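Local coordinates for protein lectin (Lotus tetragonolobus, PDB 2EIG) that probably binds L-fucosyl-containing carbohydrates, as a tetrameric seed lectin of the legume family that carries manganese and calcium ions, at residues A[38-43]-A[96-101]; A[66-71]-A[80-85]; A[103-108]-A[112-117]; A[116-121]-A[141-146]; A[136-141]-A[188-193]. All blocks are in the same frame, centred on the assembly; numbering follows the deposited sequence.

Contact 1 (A[38-43]-A[96-101])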
# COMPACT_ATOMS: atom_id res chain seq x y z
N ARG A 38 -8.36 30.38 -23.14
CA ARG A 38 -8.63 29.46 -22.05
C ARG A 38 -9.67 28.46 -22.49
O ARG A 38 -10.76 28.80 -23.00
CB ARG A 38 -9.19 30.20 -20.83
CG ARG A 38 -8.22 31.26 -20.28
CD ARG A 38 -8.87 32.05 -19.20
NE ARG A 38 -7.91 33.00 -18.63
CZ ARG A 38 -8.20 33.94 -17.74
NH1 ARG A 38 -9.45 34.08 -17.29
NH2 ARG A 38 -7.23 34.75 -17.26
N THR A 39 -9.36 27.19 -22.30
CA THR A 39 -10.38 26.21 -22.55
C THR A 39 -10.50 25.30 -21.34
O THR A 39 -9.58 25.14 -20.59
CB THR A 39 -10.10 25.36 -23.82
OG1 THR A 39 -8.87 24.64 -23.63
CG2 THR A 39 -10.05 26.25 -25.08
N THR A 40 -11.68 24.74 -21.20
CA THR A 40 -11.91 23.61 -20.34
C THR A 40 -12.70 22.64 -21.15
O THR A 40 -13.66 23.04 -21.79
CB THR A 40 -12.72 23.98 -19.10
OG1 THR A 40 -12.04 25.06 -18.45
CG2 THR A 40 -12.87 22.77 -18.15
N SER A 41 -12.31 21.37 -21.07
CA SER A 41 -12.92 20.27 -21.79
C SER A 41 -13.06 19.08 -20.87
O SER A 41 -12.09 18.68 -20.22
CB SER A 41 -11.94 19.82 -22.90
OG SER A 41 -11.69 20.89 -23.79
N HIS A 42 -14.24 18.47 -20.92
CA HIS A 42 -14.55 17.20 -20.30
C HIS A 42 -15.01 16.26 -21.39
O HIS A 42 -15.71 16.67 -22.29
CB HIS A 42 -15.69 17.39 -19.32
CG HIS A 42 -15.24 17.86 -17.98
ND1 HIS A 42 -15.93 17.60 -16.83
CD2 HIS A 42 -14.09 18.47 -17.61
CE1 HIS A 42 -15.26 18.09 -15.80
NE2 HIS A 42 -14.13 18.61 -16.25
N ALA A 43 -14.59 15.02 -21.32
CA ALA A 43 -15.09 13.98 -22.22
C ALA A 43 -15.28 12.78 -21.30
O ALA A 43 -14.30 12.20 -20.78
CB ALA A 43 -14.09 13.66 -23.32
N ASN A 96 -14.77 27.91 -11.14
CA ASN A 96 -13.38 28.19 -10.66
C ASN A 96 -12.34 27.07 -10.89
O ASN A 96 -11.35 26.91 -10.13
CB ASN A 96 -13.39 28.62 -9.19
CG ASN A 96 -14.65 29.36 -8.81
OD1 ASN A 96 -15.51 28.83 -8.10
ND2 ASN A 96 -14.80 30.58 -9.31
N SER A 97 -12.55 26.30 -11.96
CA SER A 97 -11.68 25.19 -12.32
C SER A 97 -10.76 25.44 -13.54
O SER A 97 -10.14 24.51 -14.06
CB SER A 97 -12.52 23.93 -12.52
OG SER A 97 -13.48 24.10 -13.56
N GLN A 98 -10.68 26.69 -14.00
CA GLN A 98 -9.84 27.02 -15.17
C GLN A 98 -8.37 26.80 -14.93
O GLN A 98 -7.92 26.69 -13.77
CB GLN A 98 -10.12 28.44 -15.68
CG GLN A 98 -11.48 28.58 -16.38
CD GLN A 98 -11.61 29.91 -17.07
OE1 GLN A 98 -11.77 29.98 -18.31
NE2 GLN A 98 -11.47 30.98 -16.28
N GLY A 99 -7.61 26.73 -16.03
CA GLY A 99 -6.15 26.73 -15.94
C GLY A 99 -5.61 25.54 -15.15
O GLY A 99 -5.91 24.36 -15.43
N GLY A 100 -4.81 25.87 -14.14
CA GLY A 100 -4.09 24.86 -13.37
C GLY A 100 -4.98 23.98 -12.49
O GLY A 100 -4.48 22.98 -11.95
N TYR A 101 -6.24 24.39 -12.33
CA TYR A 101 -7.27 23.59 -11.61
C TYR A 101 -7.86 22.47 -12.46
O TYR A 101 -8.65 21.67 -11.98
CB TYR A 101 -8.35 24.47 -11.04
CG TYR A 101 -7.79 25.41 -10.01
CD1 TYR A 101 -7.37 24.91 -8.75
CD2 TYR A 101 -7.61 26.77 -10.29
CE1 TYR A 101 -6.79 25.74 -7.79
CE2 TYR A 101 -7.02 27.63 -9.33
CZ TYR A 101 -6.63 27.10 -8.08
OH TYR A 101 -6.06 27.90 -7.08
O HOH W 1 -8.87 26.88 -18.46
O HOH W 2 -13.31 25.45 -16.04
O HOH W 3 -12.22 27.60 -19.75

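Contact 2 (A[66-71]-A[80-85])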
# COMPACT_ATOMS: atom_id res chain seq x y z
N PHE A 66 -5.12 4.47 -22.26
CA PHE A 66 -5.38 5.47 -23.28
C PHE A 66 -4.08 6.00 -23.88
O PHE A 66 -3.09 6.15 -23.17
CB PHE A 66 -6.27 6.62 -22.76
CG PHE A 66 -5.80 7.25 -21.47
CD1 PHE A 66 -4.95 8.35 -21.49
CD2 PHE A 66 -6.23 6.74 -20.24
CE1 PHE A 66 -4.54 8.95 -20.31
CE2 PHE A 66 -5.80 7.33 -19.07
CZ PHE A 66 -4.97 8.42 -19.09
N SER A 67 -4.10 6.22 -25.19
CA SER A 67 -2.99 6.80 -25.92
C SER A 67 -3.37 8.23 -26.13
O SER A 67 -4.50 8.51 -26.50
CB SER A 67 -2.84 6.18 -27.32
OG SER A 67 -2.19 4.95 -27.15
N PHE A 68 -2.40 9.11 -25.96
CA PHE A 68 -2.63 10.53 -26.12
C PHE A 68 -1.33 11.22 -26.50
O PHE A 68 -0.24 10.68 -26.30
CB PHE A 68 -3.24 11.13 -24.84
CG PHE A 68 -2.26 11.23 -23.71
CD1 PHE A 68 -1.55 12.43 -23.49
CD2 PHE A 68 -2.03 10.14 -22.87
CE1 PHE A 68 -0.60 12.53 -22.44
CE2 PHE A 68 -1.08 10.22 -21.77
CZ PHE A 68 -0.38 11.43 -21.59
N ILE A 69 -1.44 12.40 -27.08
CA ILE A 69 -0.27 13.21 -27.28
C ILE A 69 -0.65 14.65 -26.83
O ILE A 69 -1.75 15.13 -27.12
CB ILE A 69 0.20 13.21 -28.74
CG1 ILE A 69 0.91 11.88 -29.15
CG2 ILE A 69 1.12 14.28 -28.93
CD1 ILE A 69 1.34 11.61 -30.76
N VAL A 70 0.27 15.32 -26.13
CA VAL A 70 0.17 16.76 -25.89
C VAL A 70 1.14 17.50 -26.80
O VAL A 70 2.27 17.05 -27.03
CB VAL A 70 0.35 17.16 -24.38
CG1 VAL A 70 -0.63 16.34 -23.51
CG2 VAL A 70 1.80 16.95 -23.89
N SER A 71 0.66 18.61 -27.37
CA SER A 71 1.42 19.32 -28.40
C SER A 71 1.47 20.78 -28.12
O SER A 71 0.45 21.40 -27.76
CB SER A 71 0.81 19.09 -29.78
OG SER A 71 0.84 17.72 -30.05
N ASP A 80 -2.66 23.36 -19.72
CA ASP A 80 -2.31 23.10 -18.32
C ASP A 80 -2.18 21.63 -18.03
O ASP A 80 -1.49 21.23 -17.13
CB ASP A 80 -3.37 23.72 -17.41
CG ASP A 80 -2.99 25.12 -16.94
OD1 ASP A 80 -2.23 25.16 -15.95
OD2 ASP A 80 -3.44 26.12 -17.57
N GLY A 81 -2.92 20.82 -18.74
CA GLY A 81 -2.74 19.40 -18.61
C GLY A 81 -4.01 18.73 -19.00
O GLY A 81 -4.97 19.41 -19.31
N VAL A 82 -3.97 17.41 -19.00
CA VAL A 82 -5.14 16.59 -19.20
C VAL A 82 -5.12 15.53 -18.08
O VAL A 82 -4.06 15.05 -17.67
CB VAL A 82 -5.19 15.95 -20.65
CG1 VAL A 82 -3.88 15.18 -20.99
CG2 VAL A 82 -6.43 14.99 -20.83
N VAL A 83 -6.29 15.22 -17.55
CA VAL A 83 -6.42 14.19 -16.54
C VAL A 83 -7.38 13.10 -16.93
O VAL A 83 -8.33 13.39 -17.62
CB VAL A 83 -6.78 14.80 -15.16
CG1 VAL A 83 -5.97 16.11 -14.98
CG2 VAL A 83 -8.30 15.02 -15.01
N PHE A 84 -7.09 11.88 -16.51
CA PHE A 84 -8.09 10.87 -16.35
C PHE A 84 -8.67 10.97 -14.92
O PHE A 84 -7.92 11.04 -13.94
CB PHE A 84 -7.53 9.44 -16.56
CG PHE A 84 -8.56 8.37 -16.27
CD1 PHE A 84 -9.55 8.06 -17.22
CD2 PHE A 84 -8.62 7.76 -15.03
CE1 PHE A 84 -10.52 7.11 -16.95
CE2 PHE A 84 -9.57 6.82 -14.74
CZ PHE A 84 -10.52 6.46 -15.70
N PHE A 85 -9.98 10.98 -14.82
CA PHE A 85 -10.65 11.18 -13.55
C PHE A 85 -11.98 10.43 -13.38
O PHE A 85 -12.71 10.14 -14.35
CB PHE A 85 -10.80 12.69 -13.18
CG PHE A 85 -11.97 13.43 -13.85
CD1 PHE A 85 -12.98 13.96 -13.07
CD2 PHE A 85 -11.99 13.69 -15.23
CE1 PHE A 85 -14.04 14.72 -13.64
CE2 PHE A 85 -13.08 14.42 -15.82
CZ PHE A 85 -14.08 14.95 -15.02

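Contact 3 (A[103-108]-A[112-117])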
# COMPACT_ATOMS: atom_id res chain seq x y z
N GLY A 103 -9.99 21.73 -14.69
CA GLY A 103 -11.39 21.47 -14.92
C GLY A 103 -11.95 20.47 -13.91
O GLY A 103 -13.04 19.96 -14.10
N ILE A 104 -11.19 20.18 -12.86
CA ILE A 104 -11.64 19.18 -11.85
C ILE A 104 -11.80 19.77 -10.44
O ILE A 104 -12.52 19.24 -9.61
CB ILE A 104 -10.72 17.93 -11.78
CG1 ILE A 104 -9.25 18.31 -11.46
CG2 ILE A 104 -10.87 17.09 -13.11
CD1 ILE A 104 -8.26 17.15 -11.46
N THR A 105 -11.14 20.87 -10.18
CA THR A 105 -11.16 21.48 -8.85
C THR A 105 -11.80 22.85 -8.96
O THR A 105 -11.32 23.68 -9.71
CB THR A 105 -9.71 21.60 -8.30
OG1 THR A 105 -9.24 20.28 -7.96
CG2 THR A 105 -9.64 22.52 -7.05
N ASP A 106 -12.86 23.06 -8.20
CA ASP A 106 -13.35 24.38 -7.89
C ASP A 106 -12.39 24.99 -6.85
O ASP A 106 -12.34 24.54 -5.69
CB ASP A 106 -14.75 24.25 -7.28
CG ASP A 106 -15.36 25.60 -6.88
OD1 ASP A 106 -16.58 25.61 -6.67
OD2 ASP A 106 -14.67 26.62 -6.77
N SER A 107 -11.66 26.02 -7.27
CA SER A 107 -10.60 26.62 -6.48
C SER A 107 -11.12 27.34 -5.24
O SER A 107 -10.34 27.58 -4.32
CB SER A 107 -9.74 27.59 -7.31
OG SER A 107 -10.44 28.77 -7.60
N SER A 108 -12.43 27.63 -5.21
CA SER A 108 -13.05 28.35 -4.08
C SER A 108 -13.82 27.43 -3.15
O SER A 108 -14.74 27.86 -2.51
CB SER A 108 -14.02 29.41 -4.59
OG SER A 108 -13.40 30.35 -5.43
N ASN A 112 -14.34 19.59 -3.10
CA ASN A 112 -13.95 18.86 -4.32
C ASN A 112 -13.79 17.40 -4.10
O ASN A 112 -13.14 16.98 -3.16
CB ASN A 112 -12.71 19.44 -4.96
CG ASN A 112 -12.93 20.85 -5.43
OD1 ASN A 112 -13.78 21.11 -6.29
ND2 ASN A 112 -12.13 21.77 -4.90
N GLN A 113 -14.42 16.62 -4.96
CA GLN A 113 -14.49 15.21 -4.74
C GLN A 113 -14.20 14.47 -6.06
O GLN A 113 -14.96 14.57 -7.00
CB GLN A 113 -15.89 14.88 -4.21
CG GLN A 113 -15.91 13.54 -3.60
CD GLN A 113 -17.26 13.15 -3.11
OE1 GLN A 113 -18.16 13.97 -3.05
NE2 GLN A 113 -17.40 11.91 -2.72
N PHE A 114 -13.09 13.76 -6.12
CA PHE A 114 -12.67 13.13 -7.39
C PHE A 114 -11.40 12.39 -7.16
O PHE A 114 -10.66 12.62 -6.18
CB PHE A 114 -12.46 14.18 -8.54
CG PHE A 114 -11.30 15.12 -8.29
CD1 PHE A 114 -10.00 14.72 -8.58
CD2 PHE A 114 -11.51 16.34 -7.67
CE1 PHE A 114 -8.93 15.54 -8.27
CE2 PHE A 114 -10.45 17.17 -7.34
CZ PHE A 114 -9.17 16.78 -7.63
N VAL A 115 -11.14 11.48 -8.08
CA VAL A 115 -9.87 10.80 -8.11
C VAL A 115 -9.39 11.07 -9.53
O VAL A 115 -10.15 10.91 -10.49
CB VAL A 115 -9.98 9.28 -7.77
CG1 VAL A 115 -8.68 8.57 -8.03
CG2 VAL A 115 -10.38 9.05 -6.29
N ALA A 116 -8.16 11.55 -9.66
CA ALA A 116 -7.63 11.87 -10.95
C ALA A 116 -6.16 11.43 -11.09
O ALA A 116 -5.43 11.37 -10.11
CB ALA A 116 -7.77 13.38 -11.21
N VAL A 117 -5.80 11.03 -12.31
CA VAL A 117 -4.45 10.91 -12.76
C VAL A 117 -4.21 12.06 -13.77
O VAL A 117 -4.79 12.10 -14.87
CB VAL A 117 -4.16 9.53 -13.40
CG1 VAL A 117 -2.68 9.44 -13.89
CG2 VAL A 117 -4.52 8.34 -12.40
O HOH W 4 -15.37 19.50 -7.63

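Contact 4 (A[116-121]-A[141-146]). With MN (manganese (II) ion), chain F; CA (calcium ion), chain G.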
# COMPACT_ATOMS: atom_id res chain seq x y z
N ALA A 116 -8.16 11.55 -9.66
CA ALA A 116 -7.63 11.87 -10.95
C ALA A 116 -6.16 11.43 -11.09
O ALA A 116 -5.43 11.37 -10.11
CB ALA A 116 -7.77 13.38 -11.21
N VAL A 117 -5.80 11.03 -12.31
CA VAL A 117 -4.45 10.91 -12.76
C VAL A 117 -4.21 12.06 -13.77
O VAL A 117 -4.79 12.10 -14.87
CB VAL A 117 -4.16 9.53 -13.40
CG1 VAL A 117 -2.68 9.44 -13.89
CG2 VAL A 117 -4.52 8.34 -12.40
N GLU A 118 -3.35 12.98 -13.37
CA GLU A 118 -3.12 14.20 -14.13
C GLU A 118 -1.81 14.12 -14.86
O GLU A 118 -0.84 13.53 -14.41
CB GLU A 118 -3.14 15.47 -13.24
CG GLU A 118 -1.98 15.46 -12.25
CD GLU A 118 -1.81 16.77 -11.51
OE1 GLU A 118 -2.77 17.34 -11.00
OE2 GLU A 118 -0.66 17.19 -11.44
N PHE A 119 -1.80 14.77 -16.00
CA PHE A 119 -0.63 14.85 -16.82
C PHE A 119 -0.57 16.36 -16.90
O PHE A 119 -1.27 17.00 -17.66
CB PHE A 119 -0.87 14.19 -18.19
CG PHE A 119 -1.05 12.70 -18.12
CD1 PHE A 119 -2.32 12.14 -17.97
CD2 PHE A 119 0.06 11.84 -18.18
CE1 PHE A 119 -2.50 10.75 -17.92
CE2 PHE A 119 -0.11 10.46 -18.13
CZ PHE A 119 -1.39 9.90 -18.00
N ASP A 120 0.27 16.93 -16.07
CA ASP A 120 0.25 18.33 -15.79
C ASP A 120 1.49 18.91 -16.47
O ASP A 120 2.61 18.51 -16.17
CB ASP A 120 0.30 18.50 -14.26
CG ASP A 120 0.17 19.94 -13.81
OD1 ASP A 120 -0.21 20.17 -12.65
OD2 ASP A 120 0.46 20.87 -14.57
N SER A 121 1.28 19.85 -17.38
CA SER A 121 2.35 20.38 -18.24
C SER A 121 2.91 21.70 -17.70
O SER A 121 3.71 22.32 -18.34
CB SER A 121 1.79 20.61 -19.63
OG SER A 121 0.62 21.41 -19.59
N ASN A 141 -9.29 14.60 -4.38
CA ASN A 141 -10.01 15.71 -3.79
C ASN A 141 -9.23 17.02 -3.82
O ASN A 141 -9.73 18.06 -3.46
CB ASN A 141 -10.39 15.40 -2.30
CG ASN A 141 -11.27 14.20 -2.16
OD1 ASN A 141 -11.49 13.68 -1.04
ND2 ASN A 141 -11.79 13.73 -3.28
N SER A 142 -7.96 16.96 -4.18
CA SER A 142 -7.15 18.17 -4.17
C SER A 142 -6.35 18.27 -5.48
O SER A 142 -6.08 17.25 -6.10
CB SER A 142 -6.21 18.06 -2.97
OG SER A 142 -5.25 19.08 -3.00
N ILE A 143 -6.01 19.50 -5.87
CA ILE A 143 -5.13 19.78 -7.03
C ILE A 143 -3.67 19.51 -6.66
O ILE A 143 -2.82 19.36 -7.53
CB ILE A 143 -5.31 21.26 -7.56
CG1 ILE A 143 -4.99 21.37 -9.06
CG2 ILE A 143 -4.46 22.29 -6.70
CD1 ILE A 143 -5.72 20.32 -10.01
N MET A 144 -3.38 19.44 -5.36
CA MET A 144 -2.04 19.01 -4.98
C MET A 144 -1.96 17.53 -4.92
O MET A 144 -2.62 16.88 -4.10
CB MET A 144 -1.62 19.58 -3.62
CG MET A 144 -1.39 21.01 -3.67
SD MET A 144 -2.24 21.76 -2.29
CE MET A 144 -3.93 21.68 -2.89
N SER A 145 -1.12 16.98 -5.78
CA SER A 145 -1.04 15.55 -5.95
C SER A 145 -0.59 14.86 -4.67
O SER A 145 0.25 15.38 -3.92
CB SER A 145 -0.10 15.23 -7.09
OG SER A 145 -0.66 15.81 -8.25
N LEU A 146 -1.19 13.71 -4.39
CA LEU A 146 -0.78 12.88 -3.24
C LEU A 146 0.58 12.25 -3.52
O LEU A 146 1.38 12.02 -2.61
CB LEU A 146 -1.79 11.73 -3.03
CG LEU A 146 -3.20 12.13 -2.64
CD1 LEU A 146 -3.95 10.87 -2.20
CD2 LEU A 146 -3.09 13.13 -1.55
MN MN F . 0.08 19.12 -10.72
CA CA G . -0.23 22.60 -12.94
O HOH W 5 -1.94 19.64 -10.09
O HOH W 6 0.51 18.07 -8.79
O HOH W 7 -2.13 22.15 -11.76
O HOH W 8 -1.51 23.10 -14.84

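Contact 5 (A[136-141]-A[188-193])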
# COMPACT_ATOMS: atom_id res chain seq x y z
N ILE A 136 3.44 13.71 -13.72
CA ILE A 136 2.29 12.85 -13.75
C ILE A 136 1.92 12.74 -12.26
O ILE A 136 2.80 12.41 -11.45
CB ILE A 136 2.61 11.48 -14.41
CG1 ILE A 136 2.89 11.64 -15.91
CG2 ILE A 136 1.41 10.48 -14.24
CD1 ILE A 136 4.10 10.72 -16.43
N GLY A 137 0.69 13.07 -11.91
CA GLY A 137 0.27 13.00 -10.52
C GLY A 137 -0.98 12.19 -10.26
O GLY A 137 -1.83 12.08 -11.13
N ILE A 138 -1.08 11.64 -9.04
CA ILE A 138 -2.36 11.11 -8.53
C ILE A 138 -3.01 12.05 -7.54
O ILE A 138 -2.40 12.42 -6.53
CB ILE A 138 -2.23 9.70 -7.99
CG1 ILE A 138 -1.83 8.79 -9.17
CG2 ILE A 138 -3.57 9.27 -7.38
CD1 ILE A 138 -1.32 7.44 -8.76
N ASP A 139 -4.21 12.53 -7.90
CA ASP A 139 -4.96 13.53 -7.19
C ASP A 139 -6.21 12.92 -6.56
O ASP A 139 -7.03 12.26 -7.24
CB ASP A 139 -5.46 14.63 -8.13
CG ASP A 139 -4.36 15.26 -8.93
OD1 ASP A 139 -4.74 15.94 -9.88
OD2 ASP A 139 -3.15 15.06 -8.62
N VAL A 140 -6.39 13.19 -5.27
CA VAL A 140 -7.65 12.84 -4.61
C VAL A 140 -8.18 14.06 -3.88
O VAL A 140 -7.56 14.53 -2.93
CB VAL A 140 -7.49 11.66 -3.67
CG1 VAL A 140 -8.88 11.26 -3.07
CG2 VAL A 140 -6.82 10.53 -4.37
N ASN A 141 -9.29 14.60 -4.38
CA ASN A 141 -10.01 15.71 -3.79
C ASN A 141 -9.23 17.02 -3.82
O ASN A 141 -9.73 18.06 -3.46
CB ASN A 141 -10.39 15.40 -2.30
CG ASN A 141 -11.27 14.20 -2.16
OD1 ASN A 141 -11.49 13.68 -1.04
ND2 ASN A 141 -11.79 13.73 -3.28
N GLN A 188 -0.80 4.96 -5.76
CA GLN A 188 -1.38 5.52 -4.56
C GLN A 188 -2.48 4.65 -4.01
O GLN A 188 -3.39 4.26 -4.73
CB GLN A 188 -1.93 6.93 -4.81
CG GLN A 188 -2.24 7.73 -3.55
CD GLN A 188 -1.05 7.82 -2.56
OE1 GLN A 188 -0.08 8.55 -2.77
NE2 GLN A 188 -1.14 7.07 -1.48
N GLU A 189 -2.42 4.42 -2.71
CA GLU A 189 -3.53 3.79 -2.06
C GLU A 189 -4.73 4.73 -2.02
O GLU A 189 -4.62 5.85 -1.52
CB GLU A 189 -3.15 3.35 -0.67
CG GLU A 189 -4.17 2.41 -0.11
CD GLU A 189 -4.63 2.87 1.23
OE1 GLU A 189 -3.73 3.29 2.02
OE2 GLU A 189 -5.86 2.78 1.48
N ILE A 190 -5.87 4.29 -2.55
CA ILE A 190 -7.10 5.11 -2.51
C ILE A 190 -8.30 4.19 -2.29
O ILE A 190 -8.54 3.29 -3.12
CB ILE A 190 -7.35 5.90 -3.85
CG1 ILE A 190 -6.10 6.60 -4.33
CG2 ILE A 190 -8.53 6.91 -3.70
CD1 ILE A 190 -6.24 7.27 -5.69
N ASP A 191 -9.05 4.40 -1.22
CA ASP A 191 -10.32 3.71 -1.08
C ASP A 191 -11.40 4.47 -1.83
O ASP A 191 -11.89 5.49 -1.33
CB ASP A 191 -10.73 3.57 0.40
CG ASP A 191 -11.76 2.45 0.63
OD1 ASP A 191 -11.67 1.79 1.70
OD2 ASP A 191 -12.64 2.21 -0.24
N LEU A 192 -11.77 3.99 -3.03
CA LEU A 192 -12.78 4.66 -3.86
C LEU A 192 -14.07 4.85 -3.12
O LEU A 192 -14.76 5.83 -3.32
CB LEU A 192 -13.07 3.88 -5.16
CG LEU A 192 -11.98 3.83 -6.20
CD1 LEU A 192 -12.46 3.19 -7.53
CD2 LEU A 192 -11.33 5.21 -6.43
N LYS A 193 -14.40 3.92 -2.23
CA LYS A 193 -15.69 3.99 -1.51
C LYS A 193 -15.63 5.03 -0.41
O LYS A 193 -16.69 5.47 0.03
CB LYS A 193 -16.11 2.61 -0.98
CG LYS A 193 -17.51 2.50 -0.36
CD LYS A 193 -17.75 1.14 0.31
CE LYS A 193 -19.18 1.09 0.92
NZ LYS A 193 -19.30 0.55 2.34

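Contact 1 (A[38-43]-A[96-101])
Thr40 OG1 is gripped by two waters, and each of them leads on to segment 96-101. Water 2 lies 2.8 Å from Thr40 OG1 and donates to Ser97 OG. Water 3, at 2.9 Å from Thr40 OG1, donates to Gln98 OE1. The hydroxyl can reach both because OG1 stands opposite the carbonyl carbon of its own residue (chi1 -55°), on a side chain whose first bond already points at the loop. A third bridge runs from main chain to main chain: water 1 donates to Thr39 O at 2.8 Å and accepts from Gly99 N at 2.7 Å. Direct touching is slight and falls mostly to Arg38 and Gln98, whose chains cross nearly at right angles. Gln98 OE1 rests 3.6 Å from Arg38 CB, and the guanidinium and amide planes are 86° apart, so the two flat groups do not stack. The guanidinium also makes a cation-pi contact with Trp209. Strand 39-50 and the long loop before strand 115-120 thus meet at the protein surface through three single-water bridges. This chemistry implies a hydrated polar seam, in which the waters supply the hydrogen bonds that the two backbones are too far apart to make directly.

Contact 2 (A[66-71]-A[80-85])
Phe66 meets Phe84 through CE2 and CZ, each 3.7 Å from Phe84 CB, while Phe66 CE2 is 4.1 Å from Phe84 CG. The approach is oblique, with no stacking of the two rings. Phe66 CG sits between its backbone N and carbonyl carbon (chi1 51°), whereas Phe84 CG is swung opposite its own N (chi1 175°), which carries that ring away from segment 66-71 and leaves CB as the touching atom. Phe204 meets the Phe66 ring edge-to-face. Two residues on, Phe68 brings CD1 to 4.4 Å from Val82 CG1, a looser apolar contact. Its ring also meets that of Phe119, from the same layer as Val82. These residues face one another across the core of the legume lectin beta-sandwich, where strand 61-72 of one sheet lies over strand 81-88 of the other. The axes of segments 66-71 and 81-85 come no closer than 9.1 Å and run nearly antiparallel, at 161°, bridged by side chains. Val70 follows, its CG1 in the plane of the Phe68 ring at the edge and 4.3 Å from Val82 CG1. The one methyl of Val82 therefore serves both Phe68 and Val70. Just before Val82, Asp80 and Gly81 both face Thr207 in a classic beta bulge, and the peptide bond before Asp80 is cis, a hallmark of legume lectins.

Contact 3 (A[103-108]-A[112-117])
The polar part of the contact is a two-bond clasp between the Asn112 amide and the backbone of Asp106. Asp106 N donates to Asn112 OD1 over 2.9 Å with an N-H...O angle of 150°. Asn112 ND2 returns a bond of the same length to Asp106 O, almost straight at 178° and lying in the plane of the amide. In both bonds the donor stands above the acceptor's carbonyl plane. Because one amide uses both its ends on a single residue, its rotation is fixed. Water 4 adds a donor to Asn112 OD1 at 2.6 Å and reaches Ile104 O only weakly. Within segment 103-108, Asp106 OD2 accepts from Ser108 N, forming an Asx turn.

Apolar contacts centre on Ile104. Its CG1 lies over one face of the Phe114 ring, 4.1 Å above the plane and displaced toward the rim, and CD1 continues to Phe114 CE1 at 3.6 Å. The same Ile104 CD1 meets Ala116 CB at 3.8 Å. A chi1 of 58° directs this longer branch of the isoleucine over the ring.

A mixed contact completes the set: Thr105 OG1 comes within 3.4 Å of Phe114 CE2, and this buried hydroxyl has no hydrogen-bonding partner in the model. Ser110 of the second subunit packs on Thr105 and Asn112. The chemistry implies a short chain reversal leading into strand 115-120, closed by the two amide bonds to Asp106 on one side and the apolar contacts of Ile104 on the other.

Contact 4 (A[116-121]-A[141-146])
The paired manganese-calcium site of the legume lectins lies at this contact, where Glu118 on strand 115-120 faces Ser145 and Ile143 in the loop 141-146. Glu118 OE2 binds manganese at 2.2 Å. Asp120 OD1 binds it at the same length and also binds calcium, so one oxygen bridges the metals; Asp120 OD2, at 2.5 Å, makes the carboxylate a two-oxygen ligand of calcium. A chi1 of 65° and an extended chain carry the Glu118 carboxylate to the metal. The strand belongs to the seven-stranded sheet of the sandwich, and Asp127 and His135 complete the protein ligands of manganese. The loop joins mainly through metal-bound waters. Water 5 donates both to Glu118 OE1, at 2.6 Å, and to Ile143 O, at 2.7 Å, tying the carboxylate to the loop backbone. Water 6 donates to Ser145 OG at 2.6 Å, and that hydroxyl is in turn hydrogen-bonded to Asp139, a second-shell link. Glu118 OE2 and Ser145 OG themselves stay 3.5 Å apart. Asp139 also sets a carboxylate oxygen close to Glu118 OE1, a pair that a shared proton could perhaps ease.

Contact 5 (A[136-141]-A[188-193])
Strand 136-140 passes the end of strand 183-189 and the turn beyond it with CA atoms 6.9 Å apart at Ile138 and Gln188, opening to 8.0 Å between the CA atoms of Val140 and Ile190. Across this gap the meeting is purely apolar. Ile190 CD1 touches two methyls of the facing strand, 3.7 Å from Ile138 CG2 and 3.6 Å from Val140 CG2. The Ile190 chain is suited to this reach: with chi1 at -47°, CD1 continues outward in an extended form. Val140 and Ile190 slide past one another in opposite directions, so that Val140 CG2 also touches Ile190 CG1, at 4.0 Å. Ile138 has a second neighbour in Gln188, whose CB is 3.8 Å from Ile138 CG2 and 4.0 Å from Ile138 CD1. Only the aliphatic base of Gln188 is used, since its chain bends at chi2 (53°) and takes the amide away from Ile138 and Val140. Just past Ile190, Asp191 is the N-cap of the short helix 192-195: its OD2 accepts from Lys193 N at 3.2 Å. Tyr165 OH is hydrogen-bonded to Ile190 O and Leu192 N, fixing the turn between strand and helix. Glu189 N bonds to Glu189 OE2 of the second subunit, and Leu146 of that subunit packs on Val140. In the fold, the contact joins strand 135-140 of the seven-stranded sheet to the opposing sheet, with Leu172 and Val174 of strand 171-178 packing on Ile138 alongside.

Overall arrangement
From the N terminus, contact 1 closes the longest loop of the set, from strand 39-50 to the loop at 96-101. Contact 2 falls within that span and joins the two sheets of the sandwich. Contact 3 opens only after contact 1 has closed and folds a tight reversal into strand 115-120. Contact 4 starts on that strand, sharing Ala116 and Val117 with contact 3, and closes at 141-146 beside the metals. Contact 5 crosses contact 4, since 136-141 comes between its two segments and 188-193 lies past both; Asn141 is shared, and strand 135-140 is tied to the opposite sheet. Contacts 3 to 5 touch the second subunit broadly, contact 1 through Tyr101 alone.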